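Local coordinates for protein peptidoglycan glycosyltransferase (Atopobium parvulum, PDB 4OVD) that is a penicillin-binding protein, pairing a dimerisation domain with a domain of the transpeptidase family built around an antiparallel sheet, at residues Ala415-Phe418 / Ile419-Ile422; Ser458-Ala461 / Ser462-Asp466. All blocks are in the same frame, centred on the assembly; numbering follows the deposited sequence.

Contact 1: residues Ala415-Phe418 / Ile419-Ile422; sequences AIPF and IQVI
The flat amide of Gln420 carries the ring of Pro417 over one face, with Pro417 CD 3.7 Å from Gln420 NE2. On that same side, but obliquely to the amide, Ile416 CG2 comes within 3.4 Å of Gln420 OE1. The second flat group, the Phe418 ring, is met obliquely by Val421 at 4.0 Å between Phe418 CD1 and Val421 CG2, the two side chains running side by side; beyond the two segments the ring meets Tyr291 and Tyr528, both at shallow angles between planes. Val421 CG2 also takes Ile416 CD1 at 3.8 Å, so one methyl group faces two apolar partners. Gln420 reaches back under the Pro417 ring because CG stands anti to its own carbonyl carbon (chi1 -78°) and the chain is extended beyond it. Along the backbone, Gln420 N bonds to Pro417 O (3.0 Å), approaching from above the carbonyl plane. Ile422 N gives Phe418 O an i to i+4 bond, 2.9 Å long and nearly straight at 169°, while Val421 N adds a weak one. The buried amide is satisfied through both polar atoms, by Gly379 N and Thr391 O, which should fix its rotation and pay for its polarity within otherwise apolar surroundings.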
loop_
_atom_site.group_PDB
_atom_site.type_symbol
_atom_site.label_atom_id
_atom_site.label_comp_id
_atom_site.label_asym_id
_atom_site.label_seq_id
_atom_site.Cartn_x
_atom_site.Cartn_y
_atom_site.Cartn_z
ATOM N N ALA A 415 -14.178 -1.544 3.414
ATOM C CA ALA A 415 -13.347 -0.368 3.360
ATOM C C ALA A 415 -12.111 -0.711 4.140
ATOM O O ALA A 415 -12.167 -1.069 5.378
ATOM C CB ALA A 415 -14.082 0.784 3.992
ATOM N N ILE A 416 -10.977 -0.527 3.470
ATOM C CA ILE A 416 -9.694 -0.858 4.026
ATOM C C ILE A 416 -8.637 0.111 3.565
ATOM O O ILE A 416 -8.808 0.779 2.566
ATOM C CB ILE A 416 -9.283 -2.278 3.574
ATOM C CG1 ILE A 416 -9.202 -2.342 2.056
ATOM C CG2 ILE A 416 -10.218 -3.295 4.207
ATOM C CD1 ILE A 416 -8.972 -3.723 1.420
ATOM N N PRO A 417 -7.533 0.177 4.290
ATOM C CA PRO A 417 -6.450 1.007 3.848
ATOM C C PRO A 417 -5.790 0.272 2.724
ATOM O O PRO A 417 -5.740 -0.975 2.761
ATOM C CB PRO A 417 -5.507 1.041 5.071
ATOM C CG PRO A 417 -5.816 -0.185 5.820
ATOM C CD PRO A 417 -7.258 -0.462 5.592
ATOM N N PHE A 418 -5.209 1.005 1.783
ATOM C CA PHE A 418 -4.572 0.393 0.643
ATOM C C PHE A 418 -3.346 -0.456 1.014
ATOM O O PHE A 418 -2.999 -1.380 0.290
ATOM C CB PHE A 418 -4.276 1.372 -0.463
ATOM C CG PHE A 418 -5.490 1.699 -1.316
ATOM C CD1 PHE A 418 -5.998 0.781 -2.207
ATOM C CD2 PHE A 418 -6.094 2.926 -1.216
ATOM C CE1 PHE A 418 -7.132 1.058 -2.965
ATOM C CE2 PHE A 418 -7.258 3.184 -1.913
ATOM C CZ PHE A 418 -7.768 2.279 -2.796
ATOM N N ILE A 419 -2.746 -0.190 2.175
ATOM C CA ILE A 419 -1.612 -0.982 2.622
ATOM C C ILE A 419 -1.999 -2.481 2.762
ATOM O O ILE A 419 -1.158 -3.390 2.550
ATOM C CB ILE A 419 -0.980 -0.421 3.917
ATOM C CG1 ILE A 419 0.431 -1.027 4.141
ATOM C CG2 ILE A 419 -1.897 -0.654 5.090
ATOM C CD1 ILE A 419 1.482 -0.657 3.069
ATOM N N GLN A 420 -3.279 -2.751 2.974
ATOM C CA GLN A 420 -3.738 -4.123 3.039
ATOM C C GLN A 420 -3.766 -4.758 1.649
ATOM O O GLN A 420 -3.489 -5.960 1.465
ATOM C CB GLN A 420 -5.135 -4.178 3.648
ATOM C CG GLN A 420 -5.117 -4.034 5.156
ATOM C CD GLN A 420 -6.469 -4.230 5.783
ATOM O OE1 GLN A 420 -7.407 -4.841 5.182
ATOM N NE2 GLN A 420 -6.591 -3.756 7.018
ATOM N N VAL A 421 -4.088 -3.940 0.661
ATOM C CA VAL A 421 -4.125 -4.409 -0.715
ATOM C C VAL A 421 -2.717 -4.680 -1.154
ATOM O O VAL A 421 -2.429 -5.721 -1.764
ATOM C CB VAL A 421 -4.780 -3.396 -1.652
ATOM C CG1 VAL A 421 -4.746 -3.913 -3.072
ATOM C CG2 VAL A 421 -6.223 -3.134 -1.197
ATOM N N ILE A 422 -1.830 -3.739 -0.859
ATOM C CA ILE A 422 -0.445 -3.875 -1.203
ATOM C C ILE A 422 0.096 -5.135 -0.585
ATOM O O ILE A 422 0.731 -5.944 -1.245
ATOM C CB ILE A 422 0.325 -2.632 -0.720
ATOM C CG1 ILE A 422 -0.129 -1.385 -1.515
ATOM C CG2 ILE A 422 1.796 -2.840 -0.845
ATOM C CD1 ILE A 422 0.456 -0.113 -1.014
#

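Contact 2: residues Ser458-Ala461 / Ser462-Asp466; sequences SSTA and SAELD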
loop_
_atom_site.group_PDB
_atom_site.type_symbol
_atom_site.label_atom_id
_atom_site.label_comp_id
_atom_site.label_asym_id
_atom_site.label_seq_id
_atom_site.Cartn_x
_atom_site.Cartn_y
_atom_site.Cartn_z
ATOM N N SER A 458 2.675 -21.286 -5.033
ATOM C CA SER A 458 3.453 -20.588 -6.030
ATOM C C SER A 458 2.807 -20.748 -7.389
ATOM O O SER A 458 2.976 -19.884 -8.250
ATOM C CB SER A 458 4.918 -21.093 -6.087
ATOM O OG SER A 458 4.941 -22.484 -6.209
ATOM N N SER A 459 2.135 -21.873 -7.612
ATOM C CA SER A 459 1.454 -22.059 -8.890
ATOM C C SER A 459 0.330 -21.034 -9.043
ATOM O O SER A 459 0.157 -20.478 -10.124
ATOM C CB SER A 459 0.920 -23.465 -9.065
ATOM O OG SER A 459 0.047 -23.828 -8.022
ATOM N N THR A 460 -0.495 -20.859 -8.017
ATOM C CA THR A 460 -1.551 -19.846 -8.067
ATOM C C THR A 460 -0.951 -18.465 -8.310
ATOM O O THR A 460 -1.473 -17.754 -9.127
ATOM C CB THR A 460 -2.339 -19.879 -6.767
ATOM O OG1 THR A 460 -2.891 -21.194 -6.627
ATOM C CG2 THR A 460 -3.389 -18.835 -6.750
ATOM N N ALA A 461 0.130 -18.102 -7.577
ATOM C CA ALA A 461 0.825 -16.860 -7.742
ATOM C C ALA A 461 1.263 -16.656 -9.170
ATOM O O ALA A 461 1.063 -15.589 -9.711
ATOM C CB ALA A 461 2.003 -16.729 -6.818
ATOM N N SER A 462 1.809 -17.687 -9.790
ATOM C CA SER A 462 2.203 -17.624 -11.168
ATOM C C SER A 462 1.030 -17.428 -12.129
ATOM O O SER A 462 1.165 -16.718 -13.088
ATOM C CB SER A 462 2.915 -18.940 -11.576
ATOM O OG SER A 462 4.094 -19.044 -10.836
ATOM N N ALA A 463 -0.103 -18.091 -11.911
ATOM C CA ALA A 463 -1.250 -17.922 -12.792
ATOM C C ALA A 463 -1.769 -16.466 -12.621
ATOM O O ALA A 463 -2.084 -15.823 -13.587
ATOM C CB ALA A 463 -2.339 -18.924 -12.432
ATOM N N GLU A 464 -1.773 -15.928 -11.388
ATOM C CA GLU A 464 -2.202 -14.566 -11.182
ATOM C C GLU A 464 -1.248 -13.540 -11.851
ATOM O O GLU A 464 -1.717 -12.544 -12.464
ATOM C CB GLU A 464 -2.340 -14.252 -9.728
ATOM C CG GLU A 464 -3.447 -15.008 -9.036
ATOM C CD GLU A 464 -4.853 -14.544 -9.425
ATOM O OE1 GLU A 464 -5.124 -13.314 -9.504
ATOM O OE2 GLU A 464 -5.702 -15.442 -9.650
ATOM N N LEU A 465 0.057 -13.737 -11.724
ATOM C CA LEU A 465 0.990 -12.843 -12.368
ATOM C C LEU A 465 0.783 -12.862 -13.885
ATOM O O LEU A 465 0.862 -11.800 -14.545
ATOM C CB LEU A 465 2.443 -13.229 -12.087
ATOM C CG LEU A 465 3.051 -12.885 -10.734
ATOM C CD1 LEU A 465 4.470 -13.508 -10.611
ATOM C CD2 LEU A 465 3.072 -11.370 -10.503
ATOM N N ASP A 466 0.572 -14.065 -14.434
ATOM C CA ASP A 466 0.293 -14.195 -15.854
ATOM C C ASP A 466 -0.913 -13.336 -16.250
ATOM O O ASP A 466 -0.879 -12.627 -17.246
ATOM C CB ASP A 466 0.080 -15.642 -16.289
ATOM C CG ASP A 466 0.104 -15.788 -17.809
ATOM O OD1 ASP A 466 1.192 -15.606 -18.390
ATOM O OD2 ASP A 466 -0.954 -16.078 -18.420
#
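Four i to i+4 bonds join Ser458-Ala461 to Ser462-Asp466 as the opening turns of helix 458-474, from Ser462 N to Ser458 O at 2.9 Å through to Leu465 N to Ala461 O at 2.9 Å. Ser462 adds a side-chain bond to the first: its OG, turned beside its own backbone N (chi1 -64°), donates to Ser458 O at 2.9 Å. That oxygen is thus gripped twice by one residue, with Ser462 N and Ser462 OG arriving from opposite faces of the carbonyl plane. Ala463 CB lies 3.6 Å from Thr460 O. One turn beyond Thr460, Glu464 CG comes to 3.4 Å from Thr460 O, the same oxygen that Glu464 N engages, and Leu465 CG sits 3.5 Å from Ala461 O. A bend at chi2 (-71°) turns the Glu464 chain, whose OE1 is hydrogen-bonded to Thr302 OG1 on helix 298-307. Thr460 lies on the same buried side, and its OG1 is hydrogen-bonded to Asp307. Buried Thr460 and Glu464 contrast with exposed Ser459 and Ser462. These are the first turns of an alpha-helix with one buried side, hydrogen-bonded to helix 298-307 of the penicillin-binding protein transpeptidase domain, and one exposed, with Ser462 OG bonded back to the i-4 carbonyl.

Two helical turns from one transpeptidase-family domain illustrate different depths of burial. The centre of contact 1 lies about 6 Å, and that of contact 2 about 20 Å, from the centre of the chain; the two centres are 21 Å apart and their nearest atoms about 11 Å, so they do not touch. The connection runs through helix 418-429, to which contact 1 belongs in part: Val428, further along it, meets Glu464 and Leu465 of contact 2. The same helix also packs Ile422 against strands 248-253 and 525-532 of the antiparallel sheet, so it touches both the sheet and helix 458-474. A bound calcium ion is about 11 Å from the Phe418 side chain, too far for direct coordination.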